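Polyketide synthase type I (Bacillus amyloliquefaciens, PDB 5KKU) forms the N-terminal dehydratase domain of a difficidin assembly-line polyketide synthase, a lyase that probably removes water from carrier-bound beta-hydroxyacyl intermediates. Local coordinates at residues A164-Q169 with L174-L179; T201-S206 with I237-A242; T37-L42 with F222-F227; R26-R31 with V284-M289; Q13-T18 with R31-V36. All coordinates share one frame; numbering follows the deposited sequence.

Contact 1: A164-Q169 with L174-L179; sequences AVYQLQ and LMELTL
Val165 and Met175 face each other as a non-hydrogen-bonded antiparallel pair, and their side chains run side by side on the same face of the sheet. The touching atoms are a methyl and a methylene: Val165 CG2 sits 3.5 Å from Met175 CG, with Val165 CG1 almost as near. Beyond CG the methionine bends at chi3 (-57°), which carries its end away from the valine and toward the turn that holds Ala203. On the other face Tyr166 pairs with Leu174. Here the main chain does most of the work, Tyr166 N giving a nearly straight bond of 2.8 Å (174°) to Leu174 O, while Leu174 N returns one of 3.0 Å to Tyr166 O. The same Leu174 O also lies at the edge of the tyrosine ring, near its plane, and meets Val165 CA at 3.4 Å in a CA-H...O contact. Two residues along, Glu176 N donates to Ala164 O at 3.0 Å. Farther out, the extended side chain of Glu176 hydrogen-bonds through OE2 to Tyr238 OH, and Met132 of helix 128-133 packs on both Tyr166 and Glu176. Backbone bonds from Val165 to Trp139 and from Met175 to Thr239 extend the sheet on both flanks. The result is a beta hairpin built into the sheet of the C-terminal hotdog fold.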
# COMPACT_ATOMS: atom_id res chain seq x y z
N ALA A 164 0.50 12.86 12.82
CA ALA A 164 1.38 12.48 13.87
C ALA A 164 1.23 11.01 14.30
O ALA A 164 0.24 10.40 14.04
CB ALA A 164 1.19 13.40 15.05
N VAL A 165 2.21 10.45 14.98
CA VAL A 165 2.20 9.08 15.40
C VAL A 165 2.23 8.99 16.92
O VAL A 165 3.12 9.48 17.56
CB VAL A 165 3.38 8.32 14.79
CG1 VAL A 165 3.34 6.85 15.15
CG2 VAL A 165 3.41 8.49 13.30
N TYR A 166 1.28 8.31 17.49
CA TYR A 166 1.21 8.17 18.92
C TYR A 166 1.62 6.78 19.31
O TYR A 166 1.30 5.87 18.67
CB TYR A 166 -0.19 8.43 19.40
CG TYR A 166 -0.70 9.77 19.13
CD1 TYR A 166 -1.29 10.08 17.95
CD2 TYR A 166 -0.64 10.75 20.09
CE1 TYR A 166 -1.77 11.33 17.72
CE2 TYR A 166 -1.13 11.99 19.86
CZ TYR A 166 -1.68 12.28 18.67
OH TYR A 166 -2.12 13.50 18.45
N GLN A 167 2.33 6.65 20.39
CA GLN A 167 2.76 5.39 20.91
C GLN A 167 2.31 5.21 22.35
O GLN A 167 2.50 6.08 23.15
CB GLN A 167 4.27 5.28 20.81
CG GLN A 167 4.78 3.91 20.91
CD GLN A 167 6.27 3.87 20.90
OE1 GLN A 167 6.88 3.53 19.91
NE2 GLN A 167 6.86 4.24 21.98
N LEU A 168 1.75 4.07 22.66
CA LEU A 168 1.33 3.79 24.02
C LEU A 168 2.10 2.68 24.69
O LEU A 168 1.99 1.56 24.30
CB LEU A 168 -0.15 3.50 24.09
CG LEU A 168 -0.63 3.06 25.47
CD1 LEU A 168 -0.57 4.20 26.47
CD2 LEU A 168 -1.95 2.37 25.45
N GLN A 169 2.95 2.99 25.65
CA GLN A 169 3.78 1.99 26.34
C GLN A 169 4.71 1.13 25.57
O GLN A 169 5.14 0.12 26.01
CB GLN A 169 2.96 1.30 27.44
CG GLN A 169 2.62 2.20 28.60
CD GLN A 169 1.56 1.66 29.51
OE1 GLN A 169 1.34 0.49 29.57
NE2 GLN A 169 0.92 2.52 30.25
N LEU A 174 -0.56 4.44 16.87
CA LEU A 174 -1.70 5.04 16.18
C LEU A 174 -1.21 6.17 15.29
O LEU A 174 -0.55 7.10 15.76
CB LEU A 174 -2.72 5.57 17.19
CG LEU A 174 -4.10 5.92 16.64
CD1 LEU A 174 -4.54 4.89 15.60
CD2 LEU A 174 -5.12 6.02 17.76
N MET A 175 -1.51 6.09 14.00
CA MET A 175 -1.08 7.11 13.05
C MET A 175 -2.23 7.94 12.49
O MET A 175 -3.05 7.45 11.71
CB MET A 175 -0.29 6.46 11.91
CG MET A 175 1.11 6.01 12.29
SD MET A 175 2.04 5.37 10.89
CE MET A 175 0.95 4.06 10.33
N GLU A 176 -2.27 9.21 12.88
CA GLU A 176 -3.28 10.11 12.42
C GLU A 176 -2.84 10.62 11.08
O GLU A 176 -1.86 11.28 10.98
CB GLU A 176 -3.49 11.24 13.41
CG GLU A 176 -4.70 12.08 13.10
CD GLU A 176 -4.88 13.20 14.06
OE1 GLU A 176 -3.91 13.86 14.37
OE2 GLU A 176 -5.99 13.44 14.51
N LEU A 177 -3.55 10.27 10.05
CA LEU A 177 -3.17 10.62 8.72
C LEU A 177 -4.20 11.44 7.98
O LEU A 177 -5.35 11.12 8.00
CB LEU A 177 -2.86 9.35 7.96
CG LEU A 177 -1.75 8.51 8.55
CD1 LEU A 177 -1.83 7.07 8.15
CD2 LEU A 177 -0.46 9.08 8.10
N THR A 178 -3.77 12.48 7.30
CA THR A 178 -4.61 13.30 6.46
C THR A 178 -3.94 13.60 5.13
O THR A 178 -2.78 13.82 5.06
CB THR A 178 -5.02 14.61 7.13
OG1 THR A 178 -5.73 14.32 8.31
CG2 THR A 178 -5.92 15.34 6.30
N LEU A 179 -4.70 13.64 4.07
CA LEU A 179 -4.17 13.96 2.79
C LEU A 179 -3.85 15.43 2.62
O LEU A 179 -4.34 16.25 3.33
CB LEU A 179 -5.11 13.53 1.71
CG LEU A 179 -5.72 12.15 1.83
CD1 LEU A 179 -6.82 12.08 0.81
CD2 LEU A 179 -4.72 11.08 1.60

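Contact 2: T201-S206 with I237-A242; sequences TLAGSS and IYTYSA
Ala203 and Gly204, the two central residues of a type II beta turn from Leu202 to Ser205, lie against Thr239 and Ser241 of strand 237-242, with Ala203 CA and Ser241 CA 6.1 Å apart. The turn follows helix 194-200 in the C-terminal hotdog fold, so the contact lays a loop on one face of that fold's sheet. Its point of touch is a single methyl: Ala203 CB packs 3.8 Å from Ser241 CB and, more loosely, 4.2 Å from Thr239 CG2. Ser241 places OG anti to its own main-chain nitrogen (chi1 170°), which brings the oxygen alongside the turn without bonding it there; OG has a weak hydrogen bond with Arg246 NH2, and Gly204 N instead gives its hydrogen to Glu173 OE1. Thr239 likewise uses its hydroxyl elsewhere, on Ser200 OG, and presents its methyl to the turn. Met175 and Phe263, from the strands flanking 236-248, also touch Ala203. Gly204 has a positive phi of 92°, as the third position of a type II turn requires. The turn is closed at Leu202 O, which accepts two donors from the same face of its carbonyl plane: Ser205 N at 3.3 Å and Ser205 OG at 2.7 Å.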
# COMPACT_ATOMS: atom_id res chain seq x y z
N THR A 201 1.40 1.45 5.36
CA THR A 201 2.44 0.44 5.38
C THR A 201 3.60 0.80 6.26
O THR A 201 4.43 -0.00 6.48
CB THR A 201 3.00 0.05 4.02
OG1 THR A 201 3.87 1.05 3.54
CG2 THR A 201 1.97 -0.23 3.08
N LEU A 202 3.59 2.00 6.79
CA LEU A 202 4.58 2.48 7.69
C LEU A 202 4.24 2.18 9.12
O LEU A 202 4.92 2.58 9.98
CB LEU A 202 4.77 3.96 7.51
CG LEU A 202 5.40 4.40 6.21
CD1 LEU A 202 5.48 5.89 6.07
CD2 LEU A 202 6.79 3.84 6.09
N ALA A 203 3.15 1.47 9.34
CA ALA A 203 2.78 1.04 10.69
C ALA A 203 3.86 0.29 11.46
O ALA A 203 4.51 -0.57 10.95
CB ALA A 203 1.51 0.24 10.66
N GLY A 204 4.04 0.68 12.70
CA GLY A 204 5.01 0.05 13.55
C GLY A 204 6.35 0.70 13.51
O GLY A 204 7.22 0.27 14.15
N SER A 205 6.50 1.76 12.72
CA SER A 205 7.76 2.45 12.65
C SER A 205 8.23 3.01 13.99
O SER A 205 9.40 3.07 14.26
CB SER A 205 7.70 3.56 11.63
OG SER A 205 7.54 3.05 10.34
N SER A 206 7.33 3.44 14.83
CA SER A 206 7.70 3.94 16.11
C SER A 206 8.25 2.82 16.97
O SER A 206 9.05 3.01 17.81
CB SER A 206 6.48 4.58 16.75
OG SER A 206 5.73 3.65 17.47
N ILE A 237 -7.77 9.33 8.61
CA ILE A 237 -7.81 8.00 9.15
C ILE A 237 -6.87 7.74 10.30
O ILE A 237 -5.96 8.50 10.56
CB ILE A 237 -7.57 6.93 8.10
CG1 ILE A 237 -6.16 7.04 7.56
CG2 ILE A 237 -8.60 6.99 7.01
CD1 ILE A 237 -5.69 5.87 6.77
N TYR A 238 -7.07 6.64 10.98
CA TYR A 238 -6.27 6.29 12.12
C TYR A 238 -5.81 4.88 12.02
O TYR A 238 -6.55 3.99 12.28
CB TYR A 238 -7.06 6.52 13.40
CG TYR A 238 -7.53 7.93 13.55
CD1 TYR A 238 -8.64 8.38 12.91
CD2 TYR A 238 -6.85 8.78 14.33
CE1 TYR A 238 -9.02 9.66 13.03
CE2 TYR A 238 -7.23 10.06 14.45
CZ TYR A 238 -8.33 10.49 13.83
OH TYR A 238 -8.66 11.74 13.99
N THR A 239 -4.57 4.71 11.63
CA THR A 239 -3.96 3.45 11.47
C THR A 239 -3.41 2.89 12.78
O THR A 239 -2.45 3.36 13.30
CB THR A 239 -2.90 3.50 10.35
OG1 THR A 239 -3.53 3.85 9.12
CG2 THR A 239 -2.22 2.19 10.22
N TYR A 240 -4.03 1.87 13.31
CA TYR A 240 -3.62 1.28 14.51
C TYR A 240 -2.78 0.04 14.28
O TYR A 240 -3.07 -0.74 13.42
CB TYR A 240 -4.84 0.93 15.31
CG TYR A 240 -4.58 0.09 16.49
CD1 TYR A 240 -4.27 0.64 17.69
CD2 TYR A 240 -4.66 -1.26 16.42
CE1 TYR A 240 -4.01 -0.11 18.77
CE2 TYR A 240 -4.41 -2.03 17.51
CZ TYR A 240 -4.10 -1.43 18.69
OH TYR A 240 -3.83 -2.14 19.76
N SER A 241 -1.75 -0.14 15.07
CA SER A 241 -0.85 -1.26 14.97
C SER A 241 -0.34 -1.70 16.37
O SER A 241 -0.11 -0.91 17.22
CB SER A 241 0.25 -0.88 14.01
OG SER A 241 1.30 -1.75 13.97
N ALA A 242 -0.25 -3.00 16.59
CA ALA A 242 0.20 -3.53 17.86
C ALA A 242 1.47 -4.35 17.82
O ALA A 242 1.71 -5.11 16.95
CB ALA A 242 -0.89 -4.32 18.51

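Contact 3: T37-L42 with F222-F227; sequences TLIDML and FMIDRF
A single helical side chain, Ile39, meets both sides of a corner in the opposing strand, touching Ile224 before the corner and Phe227 after it. The two branches of the isoleucine divide the task. Its CG1 branch lies beside the main-chain nitrogen (chi1 -74°) and extends so that Ile39 CD1 meets Ile224 CD1 tip to tip at 4.0 Å. The shorter branch ends in Ile39 CG2, which sits above the plane of the Phe227 ring, out past its CD1-CE1 rim and 3.9 Å from Phe227 CD1, while Ile39 CD1 lies over the same face nearer its middle. Isoleucine and phenylalanine side chains cross at about a right angle. The contact is wholly apolar and buried. The chain turns a corner at Asp225, and Ile224 and Phe227 both face the helix; Asp225 and Arg226 form a classic beta bulge opposite Glu277. Arg226 then turns to the other side of the strand and forms salt bridges with Glu56, Glu275 and Glu277. Helix 37-49 belongs to the N-terminal hotdog fold and strand 219-229 to the C-terminal one, so the packing lies where the halves of the double hotdog meet. Strand 219-229 runs between 55-62 and 272-283, whose Ile60 and Cys276 also touch Ile224, while neighbouring side chains of the helix, Leu38 and Leu42, pack on strands 86-97 and 107-116.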
# COMPACT_ATOMS: atom_id res chain seq x y z
N THR A 37 -0.63 0.54 -3.96
CA THR A 37 -1.48 1.21 -4.90
C THR A 37 -2.40 0.25 -5.67
O THR A 37 -3.52 0.56 -5.95
CB THR A 37 -0.60 1.99 -5.91
OG1 THR A 37 0.08 3.03 -5.24
CG2 THR A 37 -1.38 2.56 -6.98
N LEU A 38 -1.89 -0.92 -6.03
CA LEU A 38 -2.62 -1.92 -6.78
C LEU A 38 -3.80 -2.50 -6.05
O LEU A 38 -4.71 -2.98 -6.64
CB LEU A 38 -1.70 -3.01 -7.28
CG LEU A 38 -0.47 -2.55 -8.05
CD1 LEU A 38 0.47 -3.67 -8.19
CD2 LEU A 38 -0.76 -1.94 -9.39
N ILE A 39 -3.79 -2.41 -4.74
CA ILE A 39 -4.92 -2.81 -3.94
C ILE A 39 -6.16 -1.99 -4.32
O ILE A 39 -7.23 -2.52 -4.48
CB ILE A 39 -4.63 -2.73 -2.42
CG1 ILE A 39 -3.73 -3.86 -1.97
CG2 ILE A 39 -5.90 -2.76 -1.60
CD1 ILE A 39 -3.12 -3.72 -0.62
N ASP A 40 -5.98 -0.68 -4.51
CA ASP A 40 -7.06 0.20 -4.96
C ASP A 40 -7.52 -0.19 -6.34
O ASP A 40 -8.67 -0.19 -6.63
CB ASP A 40 -6.63 1.65 -4.97
CG ASP A 40 -7.62 2.56 -5.66
OD1 ASP A 40 -8.64 2.93 -5.15
OD2 ASP A 40 -7.36 2.89 -6.78
N MET A 41 -6.61 -0.49 -7.23
CA MET A 41 -6.97 -0.85 -8.59
C MET A 41 -7.88 -2.05 -8.62
O MET A 41 -8.82 -2.03 -9.33
CB MET A 41 -5.70 -1.03 -9.44
CG MET A 41 -5.77 -1.68 -10.80
SD MET A 41 -4.24 -1.59 -11.72
CE MET A 41 -3.96 0.10 -11.59
N LEU A 42 -7.57 -3.07 -7.84
CA LEU A 42 -8.35 -4.27 -7.79
C LEU A 42 -9.76 -4.02 -7.30
O LEU A 42 -10.67 -4.53 -7.82
CB LEU A 42 -7.69 -5.33 -6.94
CG LEU A 42 -6.87 -6.31 -7.73
CD1 LEU A 42 -5.59 -5.69 -8.19
CD2 LEU A 42 -6.60 -7.54 -6.91
N PHE A 222 6.13 -6.74 0.59
CA PHE A 222 6.34 -7.97 -0.06
C PHE A 222 5.40 -9.18 -0.02
O PHE A 222 5.54 -10.05 -0.81
CB PHE A 222 7.51 -8.68 0.58
CG PHE A 222 7.87 -9.97 -0.07
CD1 PHE A 222 7.89 -10.08 -1.41
CD2 PHE A 222 8.15 -11.06 0.67
CE1 PHE A 222 8.19 -11.25 -2.01
CE2 PHE A 222 8.47 -12.26 0.08
CZ PHE A 222 8.50 -12.35 -1.26
N MET A 223 4.49 -9.21 0.93
CA MET A 223 3.37 -10.14 0.92
C MET A 223 2.20 -9.70 1.80
O MET A 223 2.37 -8.94 2.74
CB MET A 223 3.88 -11.51 1.40
CG MET A 223 4.84 -12.20 0.45
SD MET A 223 5.46 -13.76 1.10
CE MET A 223 4.00 -14.79 0.96
N ILE A 224 0.97 -10.03 1.55
CA ILE A 224 -0.01 -9.60 2.53
C ILE A 224 -0.93 -10.77 2.69
O ILE A 224 -1.42 -11.23 1.73
CB ILE A 224 -0.81 -8.33 2.12
CG1 ILE A 224 0.03 -7.07 2.24
CG2 ILE A 224 -2.05 -8.13 2.97
CD1 ILE A 224 -0.62 -5.83 1.69
N ASP A 225 -1.14 -11.27 3.88
CA ASP A 225 -1.98 -12.45 4.02
C ASP A 225 -3.42 -12.13 3.74
O ASP A 225 -4.07 -12.81 3.03
CB ASP A 225 -1.83 -13.11 5.37
CG ASP A 225 -0.76 -14.14 5.38
OD1 ASP A 225 -0.01 -14.27 4.42
OD2 ASP A 225 -0.62 -14.85 6.37
N ARG A 226 -3.92 -11.04 4.30
CA ARG A 226 -5.25 -10.57 4.04
C ARG A 226 -5.38 -9.07 4.14
O ARG A 226 -4.85 -8.48 5.04
CB ARG A 226 -6.28 -11.25 4.93
CG ARG A 226 -7.69 -10.77 4.67
CD ARG A 226 -8.77 -11.54 5.38
NE ARG A 226 -9.10 -10.87 6.62
CZ ARG A 226 -10.16 -10.14 6.81
NH1 ARG A 226 -11.05 -10.01 5.86
NH2 ARG A 226 -10.33 -9.57 7.95
N PHE A 227 -6.08 -8.48 3.20
CA PHE A 227 -6.47 -7.10 3.26
C PHE A 227 -7.94 -6.97 2.92
O PHE A 227 -8.39 -7.57 2.00
CB PHE A 227 -5.64 -6.21 2.35
CG PHE A 227 -5.83 -4.76 2.58
CD1 PHE A 227 -6.82 -4.10 1.96
CD2 PHE A 227 -5.00 -4.06 3.43
CE1 PHE A 227 -7.02 -2.77 2.18
CE2 PHE A 227 -5.19 -2.71 3.64
CZ PHE A 227 -6.21 -2.07 3.02

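Contact 4: R26-R31 with V284-M289; sequences RVHQIR and VRQANM
Met289 reaches out of the first turn of helix 286-297 toward Val27 and His28, and its side chain can be followed outward. CB points at the hairpin from a residue whose N bonds Arg285 O, the N-cap residue, at 3.2 Å. CG continues anti to that nitrogen (chi1 -177°), and the extended chain brings CG to the fringe of Val27 CG1 and the sulfur against it. SD makes the touch: Met289 SD lies 3.6 Å from Val27 CG1, the methionine coming in across the valine rather than alongside it. The same sulfur lies 5.2 Å from the centroid of the His28 ring and 85° off its normal, a Met-aromatic contact made at the ring edge. At chi3 the chain bends, taking CE away from the imidazole. The receiving surface is a type I' beta turn from Val27 to Ile30, the tight hairpin turn joining strands 25-27 and 30-33 of the N-terminal hotdog fold, next to His25, the predicted proton acceptor; the helix follows the last strand of the C-terminal fold. Gln286 reaches the same ring edge from one helical turn back, its OE1 4.1 Å from His28 NE2 and its amide plane 83° from the imidazole. His152 stacks on His28, and Ile220 of strand 219-229 packs against Met289.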
# COMPACT_ATOMS: atom_id res chain seq x y z
N ARG A 26 9.13 8.93 -5.53
CA ARG A 26 10.31 8.56 -6.25
C ARG A 26 11.35 7.92 -5.37
O ARG A 26 11.57 8.34 -4.30
CB ARG A 26 10.86 9.74 -7.05
CG ARG A 26 9.84 10.75 -7.53
CD ARG A 26 10.46 11.85 -8.35
NE ARG A 26 9.47 12.73 -8.88
CZ ARG A 26 9.68 13.81 -9.60
NH1 ARG A 26 10.89 14.17 -9.96
NH2 ARG A 26 8.67 14.51 -9.98
N VAL A 27 11.92 6.83 -5.81
CA VAL A 27 12.99 6.18 -5.12
C VAL A 27 14.32 6.29 -5.88
O VAL A 27 14.43 5.85 -6.98
CB VAL A 27 12.60 4.74 -4.91
CG1 VAL A 27 13.69 3.99 -4.18
CG2 VAL A 27 11.26 4.65 -4.24
N HIS A 28 15.33 6.86 -5.28
CA HIS A 28 16.51 7.34 -5.99
C HIS A 28 16.16 8.15 -7.23
O HIS A 28 16.69 7.95 -8.26
CB HIS A 28 17.48 6.23 -6.34
CG HIS A 28 18.13 5.58 -5.17
ND1 HIS A 28 17.65 4.42 -4.63
CD2 HIS A 28 19.25 5.87 -4.49
CE1 HIS A 28 18.44 4.03 -3.65
NE2 HIS A 28 19.41 4.90 -3.55
N GLN A 29 15.25 9.06 -7.10
CA GLN A 29 14.96 9.98 -8.16
C GLN A 29 14.30 9.32 -9.34
O GLN A 29 14.24 9.89 -10.36
CB GLN A 29 16.20 10.81 -8.55
CG GLN A 29 16.46 11.96 -7.59
CD GLN A 29 17.62 12.87 -7.95
OE1 GLN A 29 18.78 12.51 -7.79
NE2 GLN A 29 17.31 14.05 -8.40
N ILE A 30 13.81 8.12 -9.14
CA ILE A 30 13.08 7.43 -10.18
C ILE A 30 11.62 7.28 -9.77
O ILE A 30 11.36 6.95 -8.67
CB ILE A 30 13.71 6.10 -10.52
CG1 ILE A 30 15.10 6.28 -11.09
CG2 ILE A 30 12.84 5.33 -11.46
CD1 ILE A 30 15.97 5.10 -10.84
N ARG A 31 10.71 7.54 -10.70
CA ARG A 31 9.28 7.43 -10.42
C ARG A 31 8.82 5.97 -10.47
O ARG A 31 8.96 5.31 -11.50
CB ARG A 31 8.47 8.27 -11.40
CG ARG A 31 8.80 9.75 -11.37
CD ARG A 31 7.88 10.54 -12.28
NE ARG A 31 8.37 11.90 -12.51
CZ ARG A 31 7.65 12.87 -13.05
NH1 ARG A 31 6.39 12.65 -13.42
NH2 ARG A 31 8.18 14.08 -13.23
N VAL A 284 15.92 -3.91 1.79
CA VAL A 284 16.62 -4.07 0.51
C VAL A 284 17.99 -3.48 0.63
O VAL A 284 18.14 -2.52 1.33
CB VAL A 284 15.83 -3.49 -0.67
CG1 VAL A 284 16.53 -3.75 -1.98
CG2 VAL A 284 14.44 -4.07 -0.71
N ARG A 285 19.00 -4.04 -0.03
CA ARG A 285 20.29 -3.43 -0.10
C ARG A 285 20.17 -2.21 -0.99
O ARG A 285 19.52 -2.28 -1.98
CB ARG A 285 21.25 -4.39 -0.77
CG ARG A 285 21.90 -5.45 0.09
CD ARG A 285 22.05 -4.96 1.53
NE ARG A 285 22.49 -3.59 1.55
CZ ARG A 285 21.94 -2.65 2.30
NH1 ARG A 285 20.92 -2.95 3.09
NH2 ARG A 285 22.39 -1.42 2.23
N GLN A 286 20.66 -1.04 -0.66
CA GLN A 286 20.77 0.08 -1.55
C GLN A 286 21.27 -0.19 -2.98
O GLN A 286 20.66 0.21 -3.93
CB GLN A 286 21.74 1.03 -0.92
CG GLN A 286 21.16 2.04 0.02
CD GLN A 286 21.59 3.46 -0.30
OE1 GLN A 286 22.50 3.72 -1.10
NE2 GLN A 286 20.92 4.39 0.32
N ALA A 287 22.37 -0.89 -3.04
CA ALA A 287 23.02 -1.16 -4.26
C ALA A 287 22.22 -2.06 -5.17
O ALA A 287 22.18 -1.85 -6.35
CB ALA A 287 24.39 -1.71 -3.98
N ASN A 288 21.54 -3.02 -4.59
CA ASN A 288 20.61 -3.85 -5.30
C ASN A 288 19.40 -3.05 -5.85
O ASN A 288 19.01 -3.21 -6.97
CB ASN A 288 20.11 -4.98 -4.43
CG ASN A 288 21.21 -5.85 -3.89
OD1 ASN A 288 22.35 -5.76 -4.28
ND2 ASN A 288 20.85 -6.70 -2.98
N MET A 289 18.87 -2.28 -5.08
CA MET A 289 17.78 -1.38 -5.45
C MET A 289 18.21 -0.38 -6.52
O MET A 289 17.47 -0.14 -7.48
CB MET A 289 17.25 -0.64 -4.22
CG MET A 289 16.06 0.26 -4.52
SD MET A 289 15.38 1.04 -3.04
CE MET A 289 14.43 -0.32 -2.35

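Contact 5: Q13-T18 with R31-V36; sequences QKISHT and RVLPGV
Arg31 lays its guanidinium flat on the imidazole of His17, beginning a contact within the N-terminal hotdog fold between the end of strand 9-15, with the loop after it, and the short strand 30-33 that continues the hairpin carrying the predicted catalytic His25. The arginine chain is extended from CG to NE, and this straight reach slides it across the ring, with Arg31 CD 3.3 Å from His17 CE1. Its planar end then stacks at a 3.9 Å separation of centres with the planes only 14° apart, His17 NE2 sitting over the middle of the guanidinium. One nitrogen does double duty: Arg31 NH1, above the imidazole face toward its rim, also donates to His17 O at 2.8 Å. That bond is bent (131° at the hydrogen) and arrives from above the carbonyl plane, not on a lone pair. Second-shell bonds set the ring in place, since His17 ND1 pairs with Thr68 OG1 and His17 N with Asp73, while the backbone of Arg31 is itself bonded to Thr68. Two residues on, Leu33 points toward the end of strand 9-15, at Ile15, and its side chain lies athwart that of the isoleucine. Ile21 and Leu38 pack on Leu33 as well. A single methyl makes the apolar touch, Leu33 CD2 lying 3.6 Å from Ile15 CG1.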
# COMPACT_ATOMS: atom_id res chain seq x y z
N GLN A 13 -5.46 -1.08 -17.46
CA GLN A 13 -5.30 0.15 -16.70
C GLN A 13 -4.06 0.91 -17.14
O GLN A 13 -3.11 0.32 -17.49
CB GLN A 13 -5.23 -0.14 -15.25
CG GLN A 13 -6.48 -0.69 -14.63
CD GLN A 13 -7.52 0.35 -14.46
OE1 GLN A 13 -7.43 1.16 -13.59
NE2 GLN A 13 -8.46 0.36 -15.34
N LYS A 14 -4.10 2.22 -17.09
CA LYS A 14 -2.97 3.02 -17.52
C LYS A 14 -2.27 3.77 -16.42
O LYS A 14 -2.86 4.51 -15.74
CB LYS A 14 -3.43 4.01 -18.56
CG LYS A 14 -4.24 3.41 -19.66
CD LYS A 14 -4.32 4.35 -20.82
CE LYS A 14 -4.89 3.67 -22.04
NZ LYS A 14 -6.16 2.99 -21.71
N ILE A 15 -0.99 3.56 -16.25
CA ILE A 15 -0.19 4.34 -15.33
C ILE A 15 0.80 5.21 -16.11
O ILE A 15 1.81 4.77 -16.51
CB ILE A 15 0.60 3.46 -14.37
CG1 ILE A 15 -0.30 2.60 -13.52
CG2 ILE A 15 1.47 4.30 -13.48
CD1 ILE A 15 -1.39 3.32 -12.79
N SER A 16 0.46 6.46 -16.32
CA SER A 16 1.36 7.34 -17.04
C SER A 16 2.42 7.98 -16.18
O SER A 16 2.30 8.03 -15.00
CB SER A 16 0.58 8.38 -17.77
OG SER A 16 -0.08 9.21 -16.88
N HIS A 17 3.46 8.49 -16.79
CA HIS A 17 4.56 9.17 -16.13
C HIS A 17 4.09 10.39 -15.35
O HIS A 17 4.68 10.72 -14.38
CB HIS A 17 5.66 9.52 -17.16
CG HIS A 17 6.90 10.10 -16.58
ND1 HIS A 17 7.72 9.40 -15.76
CD2 HIS A 17 7.45 11.32 -16.71
CE1 HIS A 17 8.73 10.15 -15.41
NE2 HIS A 17 8.58 11.33 -15.96
N THR A 18 3.02 11.03 -15.80
CA THR A 18 2.44 12.19 -15.17
C THR A 18 1.43 11.90 -14.07
O THR A 18 0.92 12.78 -13.44
CB THR A 18 1.81 13.18 -16.15
OG1 THR A 18 0.86 12.53 -16.94
CG2 THR A 18 2.86 13.78 -17.01
N ARG A 31 10.71 7.54 -10.70
CA ARG A 31 9.28 7.43 -10.42
C ARG A 31 8.82 5.97 -10.47
O ARG A 31 8.96 5.31 -11.50
CB ARG A 31 8.47 8.27 -11.40
CG ARG A 31 8.80 9.75 -11.37
CD ARG A 31 7.88 10.54 -12.28
NE ARG A 31 8.37 11.90 -12.51
CZ ARG A 31 7.65 12.87 -13.05
NH1 ARG A 31 6.39 12.65 -13.42
NH2 ARG A 31 8.18 14.08 -13.23
N VAL A 32 8.28 5.49 -9.36
CA VAL A 32 7.80 4.11 -9.28
C VAL A 32 6.36 4.06 -8.78
O VAL A 32 5.82 5.06 -8.31
CB VAL A 32 8.68 3.26 -8.34
CG1 VAL A 32 8.19 1.82 -8.31
CG2 VAL A 32 10.14 3.32 -8.79
N LEU A 33 5.74 2.89 -8.89
CA LEU A 33 4.36 2.71 -8.46
C LEU A 33 4.29 1.89 -7.17
O LEU A 33 4.66 0.72 -7.15
CB LEU A 33 3.54 2.02 -9.55
CG LEU A 33 2.04 1.90 -9.30
CD1 LEU A 33 1.46 3.23 -8.82
CD2 LEU A 33 1.32 1.42 -10.54
N PRO A 34 3.80 2.56 -6.06
CA PRO A 34 3.74 1.75 -4.83
C PRO A 34 2.98 0.44 -5.05
O PRO A 34 1.94 0.45 -5.70
CB PRO A 34 2.99 2.63 -3.84
CG PRO A 34 3.38 4.01 -4.22
CD PRO A 34 3.27 3.96 -5.71
N GLY A 35 3.50 -0.65 -4.51
CA GLY A 35 2.86 -1.95 -4.65
C GLY A 35 1.46 -1.97 -4.08
O GLY A 35 0.57 -2.64 -4.62
N VAL A 36 1.25 -1.23 -3.00
CA VAL A 36 -0.04 -1.16 -2.37
C VAL A 36 -1.07 -0.36 -3.14
O VAL A 36 -2.21 -0.53 -2.97
CB VAL A 36 0.02 -0.66 -0.91
CG1 VAL A 36 0.63 -1.68 -0.02
CG2 VAL A 36 0.70 0.69 -0.77

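From the N terminus, contact 5 closes first, over a short loop that carries strand 25-27 and its hairpin turn. Before it closes, contact 4 has opened at 26-31, so the two cross and share Arg31; contact 4 shuts last, at 284-289, and encloses contacts 1, 2 and 3. Contact 3 opens in the helix directly after contact 5, with Met41 packed against Gln13. Within its long loop contact 1 closes a local hairpin. Contact 2 then opens at 201-206, contact 3 closes at 222-227 and contact 2 at 237-242, so these two cross. Contacts 1 and 2 lie within the C-terminal hotdog, contact 5 within the N-terminal one, and contacts 3 and 4 join the halves.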